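Local coordinates for hypothetical protein (PDB 4JX2), which is of unknown function but is a putative secreted protein with a DUF5624 domain, joining many helices to a small mixed beta sheet, at residues 99-103 with 104-108; 231-234 with 235-238; 306-310 with 311-315. All coordinates share one frame; numbering follows the deposited sequence.

Contact 1 of 3, residues 99-103 with 104-108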
ATOM      1  N   LYS A  99      -6.932 -13.613  20.346  1.00 40.68           N
ATOM      2  CA  LYS A  99      -7.792 -13.402  19.179  1.00 39.82           C
ATOM      3  C   LYS A  99      -8.782 -12.317  19.583  1.00 44.03           C
ATOM      4  O   LYS A  99      -9.621 -12.549  20.447  1.00 43.63           O
ATOM      5  CB  LYS A  99      -8.475 -14.702  18.712  1.00 42.53           C
ATOM      6  CG  LYS A  99      -9.436 -14.519  17.536  1.00 53.65           C
ATOM      7  CD  LYS A  99      -9.742 -15.853  16.853  1.00 67.86           C
ATOM      8  CE  LYS A  99     -11.177 -16.288  17.002  1.00 86.53           C
ATOM      9  NZ  LYS A  99     -11.466 -17.525  16.220  1.00100.93           N
ATOM     10  N   GLN A 100      -8.643 -11.114  19.001  1.00 40.53           N
ATOM     11  CA  GLN A 100      -9.501  -9.978  19.337  1.00 39.66           C
ATOM     12  C   GLN A 100      -9.888  -9.157  18.100  1.00 42.74           C
ATOM     13  O   GLN A 100      -9.025  -8.795  17.320  1.00 42.61           O
ATOM     14  CB  GLN A 100      -8.769  -9.080  20.363  1.00 40.58           C
ATOM     15  CG  GLN A 100      -9.518  -7.824  20.816  1.00 45.46           C
ATOM     16  CD  GLN A 100     -10.586  -8.047  21.849  1.00 68.57           C
ATOM     17  OE1 GLN A 100     -10.632  -9.073  22.527  1.00 70.38           O
ATOM     18  NE2 GLN A 100     -11.439  -7.053  22.035  1.00 54.99           N
ATOM     19  N   LEU A 101     -11.165  -8.772  17.995  1.00 39.45           N
ATOM     20  CA  LEU A 101     -11.651  -7.893  16.944  1.00 38.23           C
ATOM     21  C   LEU A 101     -11.303  -6.420  17.265  1.00 44.82           C
ATOM     22  O   LEU A 101     -11.656  -5.910  18.332  1.00 45.02           O
ATOM     23  CB  LEU A 101     -13.154  -8.077  16.765  1.00 37.64           C
ATOM     24  CG  LEU A 101     -13.535  -9.224  15.846  1.00 40.44           C
ATOM     25  CD1 LEU A 101     -14.867  -9.781  16.218  1.00 39.70           C
ATOM     26  CD2 LEU A 101     -13.499  -8.787  14.390  1.00 39.40           C
HETATM   27  N   MSE A 102     -10.606  -5.747  16.333  1.00 42.13           N
HETATM   28  CA  MSE A 102     -10.153  -4.358  16.483  1.00 42.02           C
HETATM   29  C   MSE A 102     -11.223  -3.344  16.009  1.00 43.96           C
HETATM   30  O   MSE A 102     -11.098  -2.133  16.229  1.00 41.03           O
HETATM   31  CB  MSE A 102      -8.801  -4.163  15.759  1.00 44.38           C
HETATM   32  CG  MSE A 102      -7.645  -4.814  16.495  1.00 53.75           C
HETATM   33 SE   MSE A 102      -7.376  -4.048  18.310  0.75 65.85          SE
HETATM   34  CE  MSE A 102      -8.550  -5.054  19.362  1.00 64.10           C
ATOM     35  N   ARG A 103     -12.268  -3.874  15.361  1.00 41.44           N
ATOM     36  CA  ARG A 103     -13.453  -3.200  14.814  1.00 40.64           C
ATOM     37  C   ARG A 103     -14.520  -4.262  14.609  1.00 46.31           C
ATOM     38  O   ARG A 103     -14.178  -5.422  14.383  1.00 45.69           O
ATOM     39  CB  ARG A 103     -13.170  -2.407  13.508  1.00 34.46           C
ATOM     40  CG  ARG A 103     -12.517  -3.209  12.394  1.00 42.98           C
ATOM     41  CD  ARG A 103     -12.503  -2.480  11.065  1.00 45.11           C
ATOM     42  NE  ARG A 103     -13.762  -2.646  10.346  1.00 49.38           N
ATOM     43  CZ  ARG A 103     -14.610  -1.657  10.091  1.00 65.87           C
ATOM     44  NH1 ARG A 103     -14.330  -0.411  10.479  1.00 54.88           N
ATOM     45  NH2 ARG A 103     -15.735  -1.896   9.443  1.00 47.34           N
ATOM     46  N   THR A 104     -15.798  -3.876  14.726  1.00 45.02           N
ATOM     47  CA  THR A 104     -16.985  -4.724  14.528  1.00 46.76           C
ATOM     48  C   THR A 104     -17.058  -5.873  15.568  1.00 54.33           C
ATOM     49  O   THR A 104     -17.574  -6.961  15.264  1.00 55.07           O
ATOM     50  CB  THR A 104     -17.107  -5.252  13.053  1.00 51.37           C
ATOM     51  OG1 THR A 104     -16.129  -6.278  12.790  1.00 46.75           O
ATOM     52  CG2 THR A 104     -17.057  -4.130  12.007  1.00 44.60           C
ATOM     53  N   ALA A 105     -16.562  -5.625  16.798  1.00 52.24           N
ATOM     54  CA  ALA A 105     -16.678  -6.605  17.886  1.00 52.72           C
ATOM     55  C   ALA A 105     -18.149  -6.680  18.291  1.00 56.83           C
ATOM     56  O   ALA A 105     -18.746  -5.638  18.574  1.00 56.02           O
ATOM     57  CB  ALA A 105     -15.811  -6.213  19.072  1.00 53.14           C
ATOM     58  N   PRO A 106     -18.792  -7.861  18.234  1.00 54.01           N
ATOM     59  CA  PRO A 106     -20.222  -7.917  18.579  1.00 53.70           C
ATOM     60  C   PRO A 106     -20.503  -7.410  19.987  1.00 54.76           C
ATOM     61  O   PRO A 106     -19.721  -7.664  20.897  1.00 54.82           O
ATOM     62  CB  PRO A 106     -20.568  -9.408  18.447  1.00 56.46           C
ATOM     63  CG  PRO A 106     -19.254 -10.119  18.528  1.00 61.44           C
ATOM     64  CD  PRO A 106     -18.267  -9.196  17.887  1.00 56.04           C
ATOM     65  N   ASN A 107     -21.584  -6.634  20.129  1.00 49.37           N
ATOM     66  CA  ASN A 107     -22.135  -6.105  21.376  1.00 48.99           C
ATOM     67  C   ASN A 107     -21.048  -5.494  22.257  1.00 50.78           C
ATOM     68  O   ASN A 107     -20.912  -5.844  23.431  1.00 51.27           O
ATOM     69  CB  ASN A 107     -22.895  -7.227  22.120  1.00 50.50           C
ATOM     70  CG  ASN A 107     -23.674  -8.144  21.211  1.00 59.49           C
ATOM     71  OD1 ASN A 107     -24.670  -7.756  20.621  1.00 53.45           O
ATOM     72  ND2 ASN A 107     -23.174  -9.343  20.993  1.00 48.89           N
ATOM     73  N   SER A 108     -20.288  -4.569  21.684  1.00 45.36           N
ATOM     74  CA  SER A 108     -19.138  -3.942  22.338  1.00 44.17           C
ATOM     75  C   SER A 108     -19.236  -2.410  22.428  1.00 46.70           C
ATOM     76  O   SER A 108     -18.340  -1.766  22.987  1.00 46.46           O
ATOM     77  CB  SER A 108     -17.875  -4.303  21.562  1.00 45.06           C
ATOM     78  OG  SER A 108     -17.940  -3.769  20.251  1.00 50.11           O
TER
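Leu101 holds CG beside its own backbone N and anti to its carbonyl carbon (chi1 -85°), and from there the two methyls reach different parts of the loop: CD1 lies 3.8 Å from CD of Pro106, and CD2 4.0 Å from OG1 of Thr104. In Thr104 that hydroxyl sits between backbone N and carbonyl carbon (chi1 73°), which turns it back onto the preceding peptide. There OG1 donates a hydrogen bond of 2.7 Å to O of Arg103, coming in from the flank of the carbonyl (C=O...OG1 angle 102°) and tilted from its plane. The methyl CG2 goes the other way and rests 3.6 Å from NH2 of Arg103, oblique to the guanidinium. Thr104 also has left-handed backbone angles, and this reverses the chain enough to bring Ala105 back beside Leu101, with the two CB atoms 4.0 Å apart. Leu101 and the Pro106 ring cross at about a right angle, an apolar touch at the surface. Farther along, Ser108 OG donates to O of Ala105 at 2.6 Å, arriving above the carbonyl plane, a side-chain to backbone bond that links Ser108 to the residue three before it. The guanidinium end of Arg103 hydrogen-bonds a triethylene glycol, probably left from crystallisation. The whole is the exit from strand 96-101, an outermost strand of the sheet in this chain, paired antiparallel with strand 86-90. The loop then leads to helix 110-117, while Met102, a selenomethionine, packs the other way onto Leu242 of helix 223-247 and Phe262 of strand 257-262.

Contact 2 of 3, residues 231-234 with 235-238; sequences FMLT and ALQS
The flat groups that meet between Phe231 and Ala235, and again one residue on at each step, are peptide groups: each carbonyl oxygen points at the N-H four residues ahead, while the Phe231 ring and the Gln237 amide find their partners in other parts of the chain. The Phe231 ring packs on Leu373, Val388 and Ser117, and the Gln237 NE2 group hydrogen-bonds O of Ser108 and O of Asn167. Within the helix, Ala235 N bonds O of Phe231 at 3.0 Å, only slightly tilted from the carbonyl plane, and Ser238 N bonds O of Thr234 at 3.1 Å with a nearly straight N-H...O angle of 168°. Leu236 N to Met232 O, at 3.0 Å, is much the same. The bond from Gln237 N to O of Leu233, 2.9 Å, is more bent at 151°; this oxygen also takes the indole NE1 of Trp171. Side chains add little across the turn: Leu233 CD2 and Leu236 CD2 approach to 4.5 Å on a buried face. Thr234 OG1, beside its own backbone N (chi1 -62°), turns back to O of Thr230, and Ser238 OG hydrogen-bonds O of Met102. Chemically, then, this is alpha-helical i to i+4 bonding in the buried middle of helix 223-247, with Thr234 OG1, Gln237 NE2 and Ser238 OG each hydrogen-bonded to backbone carbonyls, which gives these polar atoms partners in a largely buried setting.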
ATOM      1  N   PHE A 231     -16.394   9.064  17.635  1.00 31.88           N
ATOM      2  CA  PHE A 231     -15.201   8.426  17.078  1.00 31.93           C
ATOM      3  C   PHE A 231     -14.175   8.150  18.200  1.00 35.23           C
ATOM      4  O   PHE A 231     -13.585   7.061  18.263  1.00 34.51           O
ATOM      5  CB  PHE A 231     -14.567   9.289  15.959  1.00 33.69           C
ATOM      6  CG  PHE A 231     -15.221   9.199  14.599  1.00 35.94           C
ATOM      7  CD1 PHE A 231     -15.568   7.970  14.055  1.00 39.67           C
ATOM      8  CD2 PHE A 231     -15.426  10.341  13.829  1.00 39.08           C
ATOM      9  CE1 PHE A 231     -16.143   7.891  12.775  1.00 40.58           C
ATOM     10  CE2 PHE A 231     -16.039  10.265  12.567  1.00 41.20           C
ATOM     11  CZ  PHE A 231     -16.371   9.038  12.039  1.00 39.19           C
HETATM   12  N   MSE A 232     -13.993   9.143  19.094  1.00 29.71           N
HETATM   13  CA  MSE A 232     -13.120   9.067  20.262  1.00 28.26           C
HETATM   14  C   MSE A 232     -13.496   7.892  21.171  1.00 35.36           C
HETATM   15  O   MSE A 232     -12.612   7.206  21.672  1.00 36.85           O
HETATM   16  CB  MSE A 232     -13.204  10.367  21.082  1.00 29.09           C
HETATM   17  CG  MSE A 232     -12.404  11.502  20.522  1.00 33.88           C
HETATM   18 SE   MSE A 232     -10.485  11.287  20.652  0.75 39.30          SE
HETATM   19  CE  MSE A 232      -9.882  12.952  19.821  1.00 34.72           C
ATOM     20  N   LEU A 233     -14.794   7.673  21.400  1.00 32.31           N
ATOM     21  CA  LEU A 233     -15.243   6.624  22.316  1.00 33.08           C
ATOM     22  C   LEU A 233     -15.051   5.267  21.724  1.00 37.00           C
ATOM     23  O   LEU A 233     -14.749   4.324  22.450  1.00 39.40           O
ATOM     24  CB  LEU A 233     -16.701   6.825  22.743  1.00 33.38           C
ATOM     25  CG  LEU A 233     -16.996   8.077  23.605  1.00 36.60           C
ATOM     26  CD1 LEU A 233     -18.468   8.297  23.686  1.00 36.40           C
ATOM     27  CD2 LEU A 233     -16.395   7.965  25.003  1.00 36.42           C
ATOM     28  N   THR A 234     -15.190   5.177  20.406  1.00 31.07           N
ATOM     29  CA  THR A 234     -15.006   3.965  19.619  1.00 30.13           C
ATOM     30  C   THR A 234     -13.528   3.571  19.691  1.00 35.45           C
ATOM     31  O   THR A 234     -13.252   2.409  19.983  1.00 37.34           O
ATOM     32  CB  THR A 234     -15.519   4.184  18.185  1.00 32.70           C
ATOM     33  OG1 THR A 234     -16.922   4.478  18.208  1.00 37.20           O
ATOM     34  CG2 THR A 234     -15.311   2.994  17.317  1.00 25.82           C
ATOM     35  N   ALA A 235     -12.585   4.532  19.461  1.00 30.12           N
ATOM     36  CA  ALA A 235     -11.133   4.310  19.547  1.00 28.91           C
ATOM     37  C   ALA A 235     -10.747   3.844  20.953  1.00 33.76           C
ATOM     38  O   ALA A 235     -10.053   2.835  21.103  1.00 33.66           O
ATOM     39  CB  ALA A 235     -10.385   5.597  19.210  1.00 29.15           C
ATOM     40  N   LEU A 236     -11.238   4.573  21.979  1.00 29.88           N
ATOM     41  CA  LEU A 236     -11.001   4.298  23.381  1.00 29.67           C
ATOM     42  C   LEU A 236     -11.465   2.882  23.748  1.00 36.02           C
ATOM     43  O   LEU A 236     -10.703   2.173  24.392  1.00 37.29           O
ATOM     44  CB  LEU A 236     -11.704   5.357  24.255  1.00 29.10           C
ATOM     45  CG  LEU A 236     -11.678   5.184  25.788  1.00 33.50           C
ATOM     46  CD1 LEU A 236     -10.239   5.118  26.340  1.00 33.04           C
ATOM     47  CD2 LEU A 236     -12.486   6.302  26.477  1.00 34.47           C
ATOM     48  N   GLN A 237     -12.665   2.466  23.312  1.00 32.65           N
ATOM     49  CA  GLN A 237     -13.215   1.159  23.654  1.00 33.45           C
ATOM     50  C   GLN A 237     -12.393   0.034  23.046  1.00 39.54           C
ATOM     51  O   GLN A 237     -11.999  -0.901  23.757  1.00 41.54           O
ATOM     52  CB  GLN A 237     -14.699   1.049  23.250  1.00 34.24           C
ATOM     53  CG  GLN A 237     -15.357  -0.338  23.428  1.00 33.12           C
ATOM     54  CD  GLN A 237     -15.453  -0.915  24.826  1.00 53.72           C
ATOM     55  OE1 GLN A 237     -14.743  -0.530  25.750  1.00 49.10           O
ATOM     56  NE2 GLN A 237     -16.347  -1.878  25.010  1.00 47.52           N
ATOM     57  N   SER A 238     -12.117   0.148  21.754  1.00 34.58           N
ATOM     58  CA  SER A 238     -11.372  -0.811  20.946  1.00 34.26           C
ATOM     59  C   SER A 238      -9.944  -1.004  21.508  1.00 37.26           C
ATOM     60  O   SER A 238      -9.502  -2.151  21.700  1.00 37.69           O
ATOM     61  CB  SER A 238     -11.362  -0.329  19.495  1.00 36.95           C
ATOM     62  OG  SER A 238     -10.472  -1.058  18.669  1.00 52.01           O
TER

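Contact 3 of 3, residues 306-310 with 311-315; sequences PSLGA and QELTQ. With SO4 (sulfate ion), chain E.
Ser307 OG is gripped twice, by the backbone N of Thr314 across the contact and by the carboxylate OD2 of Asp317. The Thr314 N-H reaches it at 2.9 Å and nearly straight (166°), helped by a chi1 of 73° that sets OG between backbone N and carbonyl carbon of Ser307. Thr314 is the N-cap of helix 315-339, its OG1 taking the backbone N of Asp317; the N-H that a capping box would give to the Asp317 carboxylate goes here to Ser307, which itself bonds that carboxylate. Leu313 CD1 lies 3.7 Å from the same OG and 4.5 Å from CD1 of Leu308. Ser307 to Ala310 form a type II turn, closed by Ala310 N to Ser307 O at 3.2 Å, with Gly309 at backbone angles suited to glycine. A sulfate, probably from the crystallisation liquor, sits at the helix start and accepts a bond from Gln315 N to its O2, 3.0 Å. Around this surface loop, Leu308 packs on Leu81 and Ile83 of strand 79-84 and Tyr88 of strand 86-90, Leu313 touches Tyr90, and the chain runs straight on into helix 315-339.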
ATOM      1  N   PRO A 306      -5.928 -20.807   5.823  1.00 45.36           N
ATOM      2  CA  PRO A 306      -7.097 -21.527   6.381  1.00 45.01           C
ATOM      3  C   PRO A 306      -7.088 -21.736   7.886  1.00 48.95           C
ATOM      4  O   PRO A 306      -8.149 -21.579   8.487  1.00 48.30           O
ATOM      5  CB  PRO A 306      -7.081 -22.875   5.658  1.00 47.63           C
ATOM      6  CG  PRO A 306      -6.296 -22.636   4.415  1.00 52.21           C
ATOM      7  CD  PRO A 306      -5.260 -21.608   4.768  1.00 47.36           C
ATOM      8  N   SER A 307      -5.925 -22.073   8.503  1.00 45.83           N
ATOM      9  CA  SER A 307      -5.868 -22.308   9.952  1.00 45.06           C
ATOM     10  C   SER A 307      -5.715 -21.002  10.781  1.00 49.00           C
ATOM     11  O   SER A 307      -5.474 -21.069  11.984  1.00 49.20           O
ATOM     12  CB  SER A 307      -4.773 -23.305  10.302  1.00 47.58           C
ATOM     13  OG  SER A 307      -3.476 -22.752  10.178  1.00 58.73           O
ATOM     14  N   LEU A 308      -5.917 -19.829  10.162  1.00 45.86           N
ATOM     15  CA  LEU A 308      -5.868 -18.548  10.878  1.00 45.01           C
ATOM     16  C   LEU A 308      -7.078 -18.464  11.800  1.00 51.49           C
ATOM     17  O   LEU A 308      -8.207 -18.651  11.342  1.00 52.05           O
ATOM     18  CB  LEU A 308      -5.836 -17.368   9.893  1.00 43.23           C
ATOM     19  CG  LEU A 308      -5.587 -15.972  10.468  1.00 45.89           C
ATOM     20  CD1 LEU A 308      -4.170 -15.829  11.006  1.00 46.04           C
ATOM     21  CD2 LEU A 308      -5.830 -14.925   9.422  1.00 43.88           C
ATOM     22  N   GLY A 309      -6.826 -18.274  13.091  1.00 48.59           N
ATOM     23  CA  GLY A 309      -7.894 -18.203  14.079  1.00 48.85           C
ATOM     24  C   GLY A 309      -8.082 -19.480  14.866  1.00 54.56           C
ATOM     25  O   GLY A 309      -8.725 -19.453  15.919  1.00 56.67           O
ATOM     26  N   ALA A 310      -7.514 -20.608  14.374  1.00 48.97           N
ATOM     27  CA  ALA A 310      -7.554 -21.902  15.057  1.00 48.35           C
ATOM     28  C   ALA A 310      -6.643 -21.864  16.294  1.00 52.14           C
ATOM     29  O   ALA A 310      -5.766 -20.993  16.387  1.00 49.88           O
ATOM     30  CB  ALA A 310      -7.122 -23.015  14.109  1.00 49.32           C
ATOM     31  N   GLN A 311      -6.840 -22.810  17.238  1.00 50.50           N
ATOM     32  CA  GLN A 311      -6.021 -22.880  18.441  1.00 51.35           C
ATOM     33  C   GLN A 311      -4.554 -23.121  18.051  1.00 58.08           C
ATOM     34  O   GLN A 311      -3.641 -22.565  18.678  1.00 58.97           O
ATOM     35  CB  GLN A 311      -6.550 -23.953  19.409  1.00 54.30           C
ATOM     36  CG  GLN A 311      -5.943 -23.907  20.832  1.00 75.34           C
ATOM     37  CD  GLN A 311      -5.770 -22.518  21.433  1.00 98.48           C
ATOM     38  OE1 GLN A 311      -6.695 -21.689  21.459  1.00 92.29           O
ATOM     39  NE2 GLN A 311      -4.570 -22.243  21.945  1.00 90.32           N
ATOM     40  N   GLU A 312      -4.348 -23.885  16.967  1.00 54.20           N
ATOM     41  CA  GLU A 312      -3.034 -24.173  16.433  1.00 53.87           C
ATOM     42  C   GLU A 312      -2.979 -23.833  14.942  1.00 57.54           C
ATOM     43  O   GLU A 312      -3.816 -24.300  14.153  1.00 58.79           O
ATOM     44  CB  GLU A 312      -2.673 -25.649  16.666  1.00 57.03           C
ATOM     45  CG  GLU A 312      -1.228 -25.976  16.356  1.00 68.64           C
ATOM     46  CD  GLU A 312      -0.896 -27.453  16.328  1.00 91.20           C
ATOM     47  OE1 GLU A 312      -1.380 -28.162  15.415  1.00 73.56           O
ATOM     48  OE2 GLU A 312      -0.087 -27.887  17.179  1.00 95.46           O
ATOM     49  N   LEU A 313      -1.975 -23.041  14.562  1.00 50.95           N
ATOM     50  CA  LEU A 313      -1.695 -22.691  13.166  1.00 49.27           C
ATOM     51  C   LEU A 313      -0.984 -23.907  12.553  1.00 55.29           C
ATOM     52  O   LEU A 313      -0.174 -24.532  13.247  1.00 56.27           O
ATOM     53  CB  LEU A 313      -0.784 -21.435  13.168  1.00 47.36           C
ATOM     54  CG  LEU A 313      -1.031 -20.256  12.205  1.00 48.83           C
ATOM     55  CD1 LEU A 313      -2.460 -19.782  12.207  1.00 47.43           C
ATOM     56  CD2 LEU A 313      -0.149 -19.079  12.570  1.00 47.23           C
ATOM     57  N   THR A 314      -1.286 -24.293  11.305  1.00 51.59           N
ATOM     58  CA  THR A 314      -0.576 -25.451  10.718  1.00 52.15           C
ATOM     59  C   THR A 314       0.880 -25.055  10.490  1.00 57.00           C
ATOM     60  O   THR A 314       1.163 -23.863  10.384  1.00 57.11           O
ATOM     61  CB  THR A 314      -1.241 -25.944   9.412  1.00 51.76           C
ATOM     62  OG1 THR A 314      -1.073 -24.977   8.370  1.00 55.15           O
ATOM     63  CG2 THR A 314      -2.698 -26.298   9.585  1.00 41.97           C
ATOM     64  N   GLN A 315       1.796 -26.015  10.396  1.00 54.96           N
ATOM     65  CA  GLN A 315       3.204 -25.677  10.181  1.00 54.81           C
ATOM     66  C   GLN A 315       3.366 -24.893   8.866  1.00 56.99           C
ATOM     67  O   GLN A 315       4.091 -23.896   8.852  1.00 56.34           O
ATOM     68  CB  GLN A 315       4.108 -26.921  10.232  1.00 58.18           C
ATOM     69  CG  GLN A 315       5.600 -26.599  10.459  1.00 85.14           C
ATOM     70  CD  GLN A 315       5.924 -26.031  11.830  1.00112.06           C
ATOM     71  OE1 GLN A 315       5.778 -26.697  12.859  1.00113.96           O
ATOM     72  NE2 GLN A 315       6.406 -24.793  11.871  1.00 99.91           N
TER
HETATM   73  S   SO4 E 503       0.411 -29.513  10.896  1.00128.46           S
HETATM   74  O1  SO4 E 503       1.245 -30.674  11.215  1.00128.62           O
HETATM   75  O2  SO4 E 503       0.972 -28.824   9.724  1.00128.31           O
HETATM   76  O3  SO4 E 503      -0.968 -29.938  10.616  1.00127.64           O
HETATM   77  O4  SO4 E 503       0.395 -28.610  12.045  1.00128.91           O

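Contact 2 is the buried one, while contacts 1 and 3 lie at the surface: contact 1 is the end of strand 96-101 and the loop after it, contact 3 is a loop, and each leads on to a helix. Contacts 1 and 2 touch directly: the strand-exit loop gives Met102 O to Ser238 OG and Ser108 O to Gln237 NE2, tying that loop to helix 223-247. Contact 3 does not touch contact 2, their nearest atoms being about 17 Å apart; Lys99 of contact 1 comes near Gly309 of contact 3 through a long, weak approach. Regular backbone bonds dominate 231-238, whereas in 99-108 and 306-315 side-chain hydroxyls bonded to backbone atoms are prominent.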